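Local coordinates for methyl-accepting chemotaxis protein (Vibrio parahaemolyticus, PDB 4EXO) that probably senses small molecules for chemotaxis through a periplasmic PAS-like Cache domain, which holds pyruvic acid in its pocket, at residues A[60-65]-A[134-139]; A[111-116]-A[141-146]; A[47-52]-A[69-74]; A[101-106]-A[128-133]. One frame throughout, in Å; residues are numbered along the deposited sequence. Where two conformers were deposited one is given.

Contact 1: residues A[60-65]-A[134-139]; sequences FFAYDS and WDWVLG. With PYR (pyruvic acid), chain B.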
# COMPACT_ATOMS: atom_id res chain seq x y z
N PHE A 60 -9.39 -3.95 -1.45
CA PHE A 60 -9.97 -3.22 -2.59
C PHE A 60 -11.24 -3.84 -3.17
O PHE A 60 -11.42 -5.09 -3.14
CB PHE A 60 -8.96 -3.14 -3.74
CG PHE A 60 -7.81 -2.25 -3.46
CD1 PHE A 60 -7.93 -0.86 -3.57
CD2 PHE A 60 -6.58 -2.79 -3.09
CE1 PHE A 60 -6.86 -0.01 -3.33
CE2 PHE A 60 -5.46 -1.95 -2.83
CZ PHE A 60 -5.60 -0.55 -2.94
N PHE A 61 -12.08 -2.96 -3.72
CA PHE A 61 -13.22 -3.34 -4.53
C PHE A 61 -13.23 -2.40 -5.75
O PHE A 61 -12.62 -1.32 -5.72
CB PHE A 61 -14.54 -3.21 -3.72
CG PHE A 61 -14.72 -1.85 -3.09
CD1 PHE A 61 -15.18 -0.76 -3.87
CD2 PHE A 61 -14.43 -1.62 -1.74
CE1 PHE A 61 -15.33 0.51 -3.29
CE2 PHE A 61 -14.57 -0.34 -1.16
CZ PHE A 61 -15.03 0.72 -1.94
N ALA A 62 -13.94 -2.77 -6.81
CA ALA A 62 -14.18 -1.80 -7.89
C ALA A 62 -15.53 -2.02 -8.54
O ALA A 62 -16.02 -3.17 -8.58
CB ALA A 62 -13.04 -1.83 -8.95
N TYR A 63 -16.14 -0.92 -9.00
CA TYR A 63 -17.44 -0.97 -9.71
C TYR A 63 -17.31 -0.15 -10.98
O TYR A 63 -16.53 0.81 -10.99
CB TYR A 63 -18.56 -0.35 -8.84
CG TYR A 63 -18.85 -1.18 -7.59
CD1 TYR A 63 -19.88 -2.14 -7.57
CD2 TYR A 63 -18.05 -1.03 -6.45
CE1 TYR A 63 -20.11 -2.92 -6.43
CE2 TYR A 63 -18.31 -1.80 -5.27
CZ TYR A 63 -19.32 -2.75 -5.30
OH TYR A 63 -19.56 -3.51 -4.18
N ASP A 64 -18.05 -0.50 -12.03
CA ASP A 64 -18.09 0.38 -13.20
C ASP A 64 -19.11 1.50 -12.98
O ASP A 64 -19.76 1.55 -11.94
CB ASP A 64 -18.24 -0.39 -14.53
CG ASP A 64 -19.63 -0.99 -14.74
OD1 ASP A 64 -20.56 -0.62 -14.00
OD2 ASP A 64 -19.78 -1.85 -15.66
N SER A 65 -19.25 2.41 -13.94
CA SER A 65 -20.14 3.57 -13.76
C SER A 65 -21.62 3.22 -13.71
O SER A 65 -22.43 4.02 -13.20
CB SER A 65 -19.89 4.65 -14.85
OG SER A 65 -18.61 5.22 -14.65
N TRP A 134 -10.51 1.98 -17.93
CA TRP A 134 -11.28 0.77 -17.66
C TRP A 134 -12.70 0.98 -17.11
O TRP A 134 -13.42 -0.01 -16.89
CB TRP A 134 -10.47 -0.10 -16.69
CG TRP A 134 -9.27 -0.67 -17.35
CD1 TRP A 134 -8.99 -0.69 -18.69
CD2 TRP A 134 -8.20 -1.34 -16.70
NE1 TRP A 134 -7.78 -1.32 -18.92
CE2 TRP A 134 -7.28 -1.74 -17.71
CE3 TRP A 134 -7.91 -1.64 -15.37
CZ2 TRP A 134 -6.10 -2.43 -17.41
CZ3 TRP A 134 -6.74 -2.33 -15.08
CH2 TRP A 134 -5.85 -2.71 -16.09
N ASP A 135 -13.11 2.24 -16.94
CA ASP A 135 -14.34 2.63 -16.25
C ASP A 135 -14.41 1.89 -14.89
O ASP A 135 -15.43 1.26 -14.59
CB ASP A 135 -15.60 2.32 -17.09
CG ASP A 135 -16.86 2.91 -16.52
OD1 ASP A 135 -16.82 4.05 -15.99
OD2 ASP A 135 -17.94 2.25 -16.61
N TRP A 136 -13.33 1.94 -14.12
CA TRP A 136 -13.35 1.39 -12.76
C TRP A 136 -13.33 2.51 -11.76
O TRP A 136 -12.43 3.36 -11.76
CB TRP A 136 -12.16 0.47 -12.48
CG TRP A 136 -12.20 -0.88 -13.14
CD1 TRP A 136 -13.19 -1.39 -13.94
CD2 TRP A 136 -11.20 -1.89 -13.04
NE1 TRP A 136 -12.86 -2.67 -14.35
CE2 TRP A 136 -11.63 -2.99 -13.82
CE3 TRP A 136 -9.98 -1.98 -12.36
CZ2 TRP A 136 -10.88 -4.18 -13.91
CZ3 TRP A 136 -9.22 -3.15 -12.48
CH2 TRP A 136 -9.68 -4.22 -13.24
N VAL A 137 -14.33 2.47 -10.87
CA VAL A 137 -14.31 3.21 -9.62
C VAL A 137 -13.69 2.23 -8.62
O VAL A 137 -14.36 1.28 -8.17
CB VAL A 137 -15.73 3.61 -9.19
CG1 VAL A 137 -15.70 4.31 -7.81
CG2 VAL A 137 -16.35 4.55 -10.24
N LEU A 138 -12.42 2.45 -8.35
CA LEU A 138 -11.61 1.56 -7.49
C LEU A 138 -11.64 2.15 -6.08
O LEU A 138 -11.33 3.32 -5.92
CB LEU A 138 -10.17 1.52 -7.99
CG LEU A 138 -9.13 0.71 -7.18
CD1 LEU A 138 -9.52 -0.78 -7.15
CD2 LEU A 138 -7.70 0.88 -7.74
N GLY A 139 -11.96 1.33 -5.07
CA GLY A 139 -12.16 1.85 -3.72
C GLY A 139 -11.56 0.97 -2.63
O GLY A 139 -11.28 -0.19 -2.87
C PYR B . -17.08 -2.55 -0.05
O PYR B . -16.96 -1.67 0.92
OXT PYR B . -16.50 -3.72 0.08
CA PYR B . -17.84 -2.26 -1.21
O3 PYR B . -17.90 -3.17 -2.11
CB PYR B . -18.60 -0.96 -1.44
O HOH W 1 -18.00 -0.25 -18.20
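Phe61 and Tyr63 reach the bound pyruvic acid from one face of an antiparallel strand pair, 61-63 against 136-139, within the sheet of this PAS-like Cache domain. The Phe61 ring lies between ligand and backbone: PYR CA sits 3.5 Å above one face, offset toward the rim, and Gly139 lies against the other, with its CA 3.8 Å from the ring centroid in a CH-pi contact. A chi1 of 53°, which places CG between backbone N and carbonyl carbon, folds the ring back over Gly139. Tyr63 meets the ligand with its ring edge, OH donating to PYR O3 at 2.7 Å. Tyr59, His72 and Lys124 supply further hydrogen bonds to the ligand. Phe61 pairs with Gly139 and Tyr63 with Val137 through two backbone hydrogen bonds each, with the non-hydrogen-bonded pair Ala62-Leu138 between them. On the Ala62 face, Leu138 CD1 packs on Phe60 CD1 at 3.9 Å. Strand 136-143 begins at a G1 beta bulge, where Asp135 and Trp136 both face Leu131 of strand 120-131. The Asp135 carboxylate grips Ser65 twice: OD2 takes the backbone N from above the carboxylate plane at 3.0 Å, and OD1 accepts Ser65 OG on its syn lone pair at 2.5 Å.

Contact 2: residues A[111-116]-A[141-146]; sequences FSWHKP and GIYIDD. With PYR (pyruvic acid), chain B.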
# COMPACT_ATOMS: atom_id res chain seq x y z
N PHE A 111 -20.53 4.82 5.03
CA PHE A 111 -21.58 3.82 4.83
C PHE A 111 -21.22 2.62 5.70
O PHE A 111 -20.13 2.59 6.24
CB PHE A 111 -21.70 3.38 3.35
CG PHE A 111 -20.42 2.80 2.76
CD1 PHE A 111 -20.22 1.41 2.70
CD2 PHE A 111 -19.43 3.66 2.20
CE1 PHE A 111 -19.04 0.86 2.10
CE2 PHE A 111 -18.25 3.14 1.63
CZ PHE A 111 -18.05 1.73 1.58
N SER A 112 -22.14 1.67 5.83
CA SER A 112 -21.88 0.41 6.53
C SER A 112 -21.74 -0.70 5.50
O SER A 112 -22.40 -0.67 4.46
CB SER A 112 -23.00 0.07 7.50
OG SER A 112 -22.95 0.95 8.61
N TRP A 113 -20.86 -1.65 5.80
CA TRP A 113 -20.58 -2.76 4.92
C TRP A 113 -20.08 -3.93 5.78
O TRP A 113 -19.58 -3.74 6.92
CB TRP A 113 -19.51 -2.37 3.87
CG TRP A 113 -19.49 -3.31 2.69
CD1 TRP A 113 -18.73 -4.46 2.56
CD2 TRP A 113 -20.27 -3.19 1.49
NE1 TRP A 113 -19.01 -5.06 1.35
CE2 TRP A 113 -19.92 -4.29 0.67
CE3 TRP A 113 -21.22 -2.25 1.03
CZ2 TRP A 113 -20.51 -4.51 -0.59
CZ3 TRP A 113 -21.79 -2.47 -0.24
CH2 TRP A 113 -21.42 -3.57 -1.04
N HIS A 114 -20.17 -5.13 5.22
CA HIS A 114 -19.53 -6.30 5.83
C HIS A 114 -18.09 -5.95 6.25
O HIS A 114 -17.32 -5.39 5.47
CB HIS A 114 -19.51 -7.43 4.80
CG HIS A 114 -18.69 -8.62 5.20
ND1 HIS A 114 -17.38 -8.80 4.81
CD2 HIS A 114 -19.03 -9.74 5.90
CE1 HIS A 114 -16.94 -9.96 5.26
NE2 HIS A 114 -17.93 -10.56 5.91
N LYS A 115 -17.74 -6.29 7.48
CA LYS A 115 -16.38 -6.11 7.98
C LYS A 115 -15.75 -7.52 8.16
O LYS A 115 -16.24 -8.31 8.98
CB LYS A 115 -16.45 -5.40 9.33
CG LYS A 115 -15.09 -5.19 10.00
CD LYS A 115 -15.24 -4.36 11.29
CE LYS A 115 -13.89 -4.15 11.97
NZ LYS A 115 -13.99 -3.33 13.23
N PRO A 116 -14.69 -7.85 7.39
CA PRO A 116 -14.15 -9.22 7.40
C PRO A 116 -13.89 -9.78 8.79
O PRO A 116 -14.28 -10.94 9.06
CB PRO A 116 -12.86 -9.10 6.58
CG PRO A 116 -13.27 -8.06 5.49
CD PRO A 116 -14.11 -7.03 6.30
N GLY A 141 -11.30 1.23 2.13
CA GLY A 141 -11.95 1.90 3.27
C GLY A 141 -11.33 1.51 4.59
O GLY A 141 -10.53 0.57 4.66
N ILE A 142 -11.66 2.28 5.63
CA ILE A 142 -11.27 1.95 7.01
C ILE A 142 -12.55 1.83 7.85
O ILE A 142 -13.51 2.60 7.63
CB ILE A 142 -10.33 3.03 7.57
CG1 ILE A 142 -9.02 3.05 6.76
CG2 ILE A 142 -10.03 2.82 9.05
CD1 ILE A 142 -8.03 4.07 7.22
N TYR A 143 -12.59 0.90 8.79
CA TYR A 143 -13.81 0.73 9.61
C TYR A 143 -13.76 1.67 10.81
O TYR A 143 -12.72 1.86 11.41
CB TYR A 143 -14.02 -0.74 9.99
CG TYR A 143 -14.39 -1.55 8.75
CD1 TYR A 143 -15.74 -1.77 8.41
CD2 TYR A 143 -13.41 -2.04 7.89
CE1 TYR A 143 -16.09 -2.46 7.26
CE2 TYR A 143 -13.75 -2.74 6.73
CZ TYR A 143 -15.08 -2.95 6.42
OH TYR A 143 -15.43 -3.64 5.28
N ILE A 144 -14.88 2.30 11.13
CA ILE A 144 -14.83 3.34 12.16
C ILE A 144 -15.56 2.95 13.44
O ILE A 144 -15.69 3.78 14.36
CB ILE A 144 -15.32 4.72 11.64
CG1 ILE A 144 -16.67 4.61 10.94
CG2 ILE A 144 -14.30 5.32 10.64
CD1 ILE A 144 -17.12 5.93 10.39
N ASP A 145 -16.02 1.71 13.51
CA ASP A 145 -16.71 1.21 14.72
C ASP A 145 -15.96 1.48 16.05
O ASP A 145 -16.62 1.64 17.08
CB ASP A 145 -17.23 -0.24 14.61
CG ASP A 145 -16.22 -1.22 13.98
OD1 ASP A 145 -15.21 -0.82 13.34
OD2 ASP A 145 -16.47 -2.44 14.12
N ASP A 146 -14.63 1.52 16.02
CA ASP A 146 -13.86 2.19 17.09
C ASP A 146 -14.24 3.71 17.21
O ASP A 146 -13.42 4.62 17.01
CB ASP A 146 -12.33 1.97 16.97
CG ASP A 146 -11.84 1.97 15.52
OD1 ASP A 146 -12.04 3.00 14.83
OD2 ASP A 146 -11.27 0.94 15.07
C PYR B . -17.08 -2.55 -0.05
O PYR B . -16.96 -1.67 0.92
OXT PYR B . -16.50 -3.72 0.08
CA PYR B . -17.84 -2.26 -1.21
O3 PYR B . -17.90 -3.17 -2.11
CB PYR B . -18.60 -0.96 -1.44
O HOH W 2 -11.88 -1.68 14.40
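Lys115 runs over one face of the Tyr143 ring toward Asp145, heading the opposite way to the tyrosine. Its CB begins the contact 3.6 Å from Tyr143 CE1. CG then stands over the ring centre, 3.8 Å from the centroid and 11° off the normal, a CH-pi contact. CD continues over Tyr143 CG, and CE passes Tyr143 CB at 3.9 Å. All four side-chain torsions are close to 180°, so the chain is fully extended and carries NZ beyond the ring. There NZ forms a two-pronged salt bridge, 2.8 Å to Asp145 OD1 and 2.8 Å to Asp145 OD2, using the syn lone pair of each oxygen. A water links NZ to Asp146 OD2. The Tyr143 hydroxyl is gripped in turn: OH donates to His114 O at 2.6 Å, tilted 20° from the carbonyl plane, and is also hydrogen-bonded to Tyr59 and Lys124, both ligand partners. Trp113 lays its indole over pyruvic acid, with PYR CA 3.4 Å above the ring plane. The contact thus bridges strands 108-115 and 136-143 across the intervening strand 120-131, while Ile142 packs against helix 2-28 and Trp113 touches helix 94-104.

Contact 3: residues A[47-52]-A[69-74]; sequences EILKAM and NTLHAI. With PYR (pyruvic acid), chain B.
Lys50 and Leu71 lie alongside each other, pointing opposite ways, where the end of helix 42-51 rests against edge strand 69-72 of the PAS-like sheet. The close-packed part is apolar. Leu71 CD1 meets Lys50 CG at 3.9 Å, while its other branch, CD2, meets Leu49 CD1 at 4.0 Å, the two leucines crossing at about a right angle. A chi1 of 68° sets Leu71 CG between its backbone N and carbonyl carbon, and the two methyls divide between neighbouring helix residues. Ala62 and Trp136 also touch Leu71, and Leu138 touches Leu49. Toward the more exposed end, Ala73 CB rests 3.5 Å from Lys50 O, and no direct hydrogen bond joins the segments; a water instead donates to both Lys50 O and Ala73 O. Lys50 bends at chi3 (64°), passing CE 3.6 Å from His72 O before NZ reaches a salt bridge with Glu79, whose OE2 also accepts the backbone N of His72. On the strand's other side, His72 NE2 donates to PYR OXT at 2.8 Å, with a weak second bond to PYR O3. As ND1 accepts from Lys75 N, a proton on NE2 is consistent with that donation, while Glu79 separately ties the helix lysine to this histidine.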
# COMPACT_ATOMS: atom_id res chain seq x y z
N GLU A 47 -6.15 -9.60 -10.42
CA GLU A 47 -5.48 -10.57 -9.56
C GLU A 47 -4.52 -9.96 -8.53
O GLU A 47 -4.39 -10.46 -7.39
CB GLU A 47 -4.82 -11.64 -10.43
CG GLU A 47 -5.88 -12.44 -11.16
CD GLU A 47 -5.31 -13.41 -12.17
OE1 GLU A 47 -4.09 -13.69 -12.10
OE2 GLU A 47 -6.10 -13.88 -13.02
N ILE A 48 -3.87 -8.87 -8.91
CA ILE A 48 -3.03 -8.11 -8.01
C ILE A 48 -3.88 -7.35 -6.97
O ILE A 48 -3.62 -7.42 -5.76
CB ILE A 48 -2.14 -7.08 -8.78
CG1 ILE A 48 -1.13 -7.83 -9.67
CG2 ILE A 48 -1.45 -6.16 -7.79
CD1 ILE A 48 -0.52 -6.98 -10.74
N LEU A 49 -4.90 -6.64 -7.43
CA LEU A 49 -5.63 -5.78 -6.46
C LEU A 49 -6.43 -6.61 -5.46
O LEU A 49 -6.57 -6.23 -4.30
CB LEU A 49 -6.56 -4.82 -7.20
CG LEU A 49 -5.89 -3.69 -8.01
CD1 LEU A 49 -6.89 -3.16 -9.04
CD2 LEU A 49 -5.44 -2.59 -7.05
N LYS A 50 -6.95 -7.76 -5.90
CA LYS A 50 -7.68 -8.63 -4.99
C LYS A 50 -6.82 -9.33 -3.95
O LYS A 50 -7.31 -9.73 -2.90
CB LYS A 50 -8.47 -9.67 -5.79
CG LYS A 50 -9.72 -9.05 -6.44
CD LYS A 50 -10.37 -10.04 -7.43
CE LYS A 50 -10.90 -11.28 -6.77
NZ LYS A 50 -11.58 -12.09 -7.84
N ALA A 51 -5.52 -9.46 -4.22
CA ALA A 51 -4.61 -10.03 -3.20
C ALA A 51 -4.13 -9.03 -2.14
O ALA A 51 -3.76 -9.41 -1.01
CB ALA A 51 -3.41 -10.65 -3.91
N MSE A 52 -4.10 -7.73 -2.49
CA MSE A 52 -3.56 -6.72 -1.59
C MSE A 52 -4.33 -6.49 -0.28
O MSE A 52 -5.59 -6.42 -0.25
CB MSE A 52 -3.40 -5.36 -2.33
CG MSE A 52 -2.29 -5.44 -3.35
SE MSE A 52 -2.23 -3.90 -4.54
CE MSE A 52 -1.46 -2.72 -3.28
N ASN A 69 -20.29 -4.57 -10.18
CA ASN A 69 -19.01 -4.93 -9.56
C ASN A 69 -18.03 -5.54 -10.56
O ASN A 69 -18.38 -6.48 -11.30
CB ASN A 69 -19.22 -5.90 -8.38
CG ASN A 69 -17.92 -6.18 -7.65
OD1 ASN A 69 -17.28 -7.18 -7.93
ND2 ASN A 69 -17.49 -5.25 -6.79
N THR A 70 -16.82 -5.00 -10.61
CA THR A 70 -15.80 -5.54 -11.48
C THR A 70 -14.70 -6.29 -10.71
O THR A 70 -14.02 -7.16 -11.28
CB THR A 70 -15.15 -4.44 -12.34
OG1 THR A 70 -14.55 -3.44 -11.52
CG2 THR A 70 -16.23 -3.76 -13.23
N LEU A 71 -14.51 -5.98 -9.43
CA LEU A 71 -13.65 -6.88 -8.64
C LEU A 71 -14.04 -6.74 -7.20
O LEU A 71 -14.48 -5.65 -6.78
CB LEU A 71 -12.18 -6.56 -8.86
CG LEU A 71 -11.66 -5.22 -8.32
CD1 LEU A 71 -11.00 -5.35 -6.91
CD2 LEU A 71 -10.65 -4.62 -9.30
N HIS A 72 -13.95 -7.81 -6.41
CA HIS A 72 -14.18 -7.66 -4.97
C HIS A 72 -13.24 -8.64 -4.24
O HIS A 72 -13.30 -9.86 -4.47
CB HIS A 72 -15.65 -7.91 -4.57
CG HIS A 72 -16.00 -7.27 -3.26
ND1 HIS A 72 -15.57 -7.77 -2.04
CD2 HIS A 72 -16.61 -6.09 -2.99
CE1 HIS A 72 -15.97 -6.96 -1.07
NE2 HIS A 72 -16.60 -5.93 -1.62
N ALA A 73 -12.33 -8.10 -3.42
CA ALA A 73 -11.28 -8.92 -2.79
C ALA A 73 -11.86 -9.94 -1.80
O ALA A 73 -11.30 -11.02 -1.64
CB ALA A 73 -10.26 -8.03 -2.04
N ILE A 74 -12.94 -9.56 -1.12
CA ILE A 74 -13.52 -10.37 -0.04
C ILE A 74 -14.60 -11.34 -0.54
O ILE A 74 -14.67 -12.50 -0.09
CB ILE A 74 -14.09 -9.45 1.07
CG1 ILE A 74 -12.96 -8.53 1.65
CG2 ILE A 74 -14.82 -10.23 2.20
CD1 ILE A 74 -11.74 -9.31 2.31
C PYR B . -17.08 -2.55 -0.05
O PYR B . -16.96 -1.67 0.92
OXT PYR B . -16.50 -3.72 0.08
CA PYR B . -17.84 -2.26 -1.21
O3 PYR B . -17.90 -3.17 -2.11
CB PYR B . -18.60 -0.96 -1.44
O HOH W 3 -8.73 -12.06 -1.72

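Contact 4: residues A[101-106]-A[128-133]; sequences ASQKGD and AEYLQK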
# COMPACT_ATOMS: atom_id res chain seq x y z
N ALA A 101 -18.85 10.20 -5.64
CA ALA A 101 -17.70 10.73 -4.89
C ALA A 101 -16.42 10.72 -5.72
O ALA A 101 -15.66 11.72 -5.72
CB ALA A 101 -17.47 9.95 -3.57
N SER A 102 -16.16 9.60 -6.39
CA SER A 102 -14.93 9.48 -7.14
C SER A 102 -14.90 10.38 -8.39
O SER A 102 -13.83 10.86 -8.78
CB SER A 102 -14.65 8.01 -7.55
OG SER A 102 -15.47 7.62 -8.63
N GLN A 103 -16.05 10.62 -9.00
CA GLN A 103 -16.07 11.37 -10.28
C GLN A 103 -16.32 12.87 -10.10
O GLN A 103 -15.74 13.69 -10.82
CB GLN A 103 -17.11 10.78 -11.21
CG GLN A 103 -16.72 9.36 -11.72
CD GLN A 103 -17.82 8.65 -12.47
OE1 GLN A 103 -18.98 9.05 -12.48
NE2 GLN A 103 -17.45 7.51 -13.08
N LYS A 104 -17.22 13.22 -9.19
CA LYS A 104 -17.71 14.61 -9.02
C LYS A 104 -17.37 15.16 -7.64
O LYS A 104 -17.70 16.29 -7.33
CB LYS A 104 -19.23 14.67 -9.14
CG LYS A 104 -19.82 13.99 -10.34
CD LYS A 104 -21.23 14.40 -10.56
CE LYS A 104 -22.19 13.79 -9.57
NZ LYS A 104 -23.57 13.95 -10.12
N GLY A 105 -16.78 14.35 -6.78
CA GLY A 105 -16.55 14.80 -5.41
C GLY A 105 -15.16 14.54 -4.88
O GLY A 105 -14.20 14.42 -5.65
N ASP A 106 -15.05 14.44 -3.55
CA ASP A 106 -13.73 14.25 -2.93
C ASP A 106 -13.30 12.80 -2.70
O ASP A 106 -12.27 12.55 -2.07
CB ASP A 106 -13.60 15.06 -1.65
CG ASP A 106 -14.41 14.47 -0.49
OD1 ASP A 106 -15.10 13.43 -0.65
OD2 ASP A 106 -14.35 15.07 0.61
N ALA A 128 -12.61 6.27 -2.89
CA ALA A 128 -12.55 5.76 -4.26
C ALA A 128 -11.95 6.78 -5.28
O ALA A 128 -12.11 8.04 -5.14
CB ALA A 128 -13.97 5.28 -4.71
N GLU A 129 -11.20 6.23 -6.25
CA GLU A 129 -10.63 6.99 -7.35
C GLU A 129 -11.10 6.37 -8.66
O GLU A 129 -11.29 5.15 -8.78
CB GLU A 129 -9.09 7.04 -7.25
CG GLU A 129 -8.60 8.13 -6.26
CD GLU A 129 -7.04 8.23 -6.13
OE1 GLU A 129 -6.33 7.58 -6.98
OE2 GLU A 129 -6.57 8.95 -5.18
N TYR A 130 -11.33 7.23 -9.65
CA TYR A 130 -11.87 6.76 -10.94
C TYR A 130 -10.74 6.53 -11.94
O TYR A 130 -9.88 7.42 -12.12
CB TYR A 130 -12.88 7.79 -11.48
CG TYR A 130 -13.54 7.37 -12.78
CD1 TYR A 130 -14.15 6.12 -12.89
CD2 TYR A 130 -13.54 8.20 -13.90
CE1 TYR A 130 -14.76 5.71 -14.08
CE2 TYR A 130 -14.14 7.81 -15.10
CZ TYR A 130 -14.74 6.55 -15.19
OH TYR A 130 -15.34 6.13 -16.37
N LEU A 131 -10.71 5.34 -12.53
CA LEU A 131 -9.72 4.93 -13.52
C LEU A 131 -10.41 4.84 -14.88
O LEU A 131 -10.99 3.80 -15.26
CB LEU A 131 -9.12 3.57 -13.14
CG LEU A 131 -8.29 3.52 -11.85
CD1 LEU A 131 -7.86 2.07 -11.62
CD2 LEU A 131 -7.07 4.42 -11.97
N GLN A 132 -10.40 5.95 -15.61
CA GLN A 132 -11.35 6.09 -16.72
C GLN A 132 -11.15 5.10 -17.88
O GLN A 132 -12.12 4.72 -18.54
CB GLN A 132 -11.35 7.54 -17.23
CG GLN A 132 -9.99 7.99 -17.73
CD GLN A 132 -9.79 7.69 -19.23
OE1 GLN A 132 -10.73 7.28 -19.95
NE2 GLN A 132 -8.56 7.88 -19.70
N LYS A 133 -9.91 4.66 -18.11
CA LYS A 133 -9.59 3.78 -19.24
C LYS A 133 -10.36 2.48 -19.16
O LYS A 133 -10.83 1.96 -20.17
CB LYS A 133 -8.10 3.46 -19.29
CG LYS A 133 -7.68 2.64 -20.52
CD LYS A 133 -6.17 2.32 -20.53
CE LYS A 133 -5.30 3.54 -20.44
NZ LYS A 133 -3.86 3.10 -20.68
O HOH W 4 -11.27 9.98 -8.95
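Gln103 lies over the face of the Tyr130 ring, its amide turned steeply against it. NE2 is 3.4 Å above the ring plane and over its centre; CE1 of Tyr130 is the ring atom it approaches most closely. Nearer the backbone, Gln103 CG makes a CH-pi contact, 4.2 Å from the centroid of the Tyr130 ring. In Gln103, CG stands beside the backbone N and anti to the carbonyl carbon (chi1 -70°), and the chain is extended beyond it, which lets CG and the amide nitrogen reach the same ring. In Tyr130, a chi1 of -177° carries the ring toward the helix and a chi2 of 52° turns one face to the glutamine, while CA of Gln132 lies against the other. The polar ends are anchored elsewhere: Gln103 NE2 is hydrogen-bonded to Ser65 OG, and Tyr130 OH to Asp135 OD1. As Ser65 and Asp135 are themselves bonded, these links join amide and phenol through a shared polar network.

One helix position earlier, Ser102 packs with its CB, 4.0 Å from Ala128 CB and 3.5 Å from Ala128 O. Its OG is turned back to the helix, where it bonds to Ile99 O. The backbones meet through a water that donates to Ser102 O at 2.7 Å and accepts from Tyr130 N at 2.8 Å. Val137 on the adjoining strand touches Ser102, Ala128 and Tyr130, carrying the packing on to the next strand of the sheet. Helix 94-104 lying against an antiparallel sheet, here strand 120-131, is characteristic of the PAS-like fold of Cache sensor domains.

From the N terminus, the chain passes helix 2-28 and reaches helix 42-51, where contact 3 closes the first loop by returning strand 69-72 to the helix. Contact 1 opens inside that loop, at 60-65, and closes only at 134-139, so contacts 1 and 3 cross. Contact 4, between 101-106 and 128-133, is nested inside the long loop of contact 1. Contact 2 opens at 111-116, within contact 4, and ends at the C terminus, crossing contacts 4 and 1 but following contact 3 in series. All four reach one sheet: contacts 3 and 4 attach helices to it, whereas contacts 1 and 2 join its strands. Contacts 1, 2 and 3 converge on pyruvic acid.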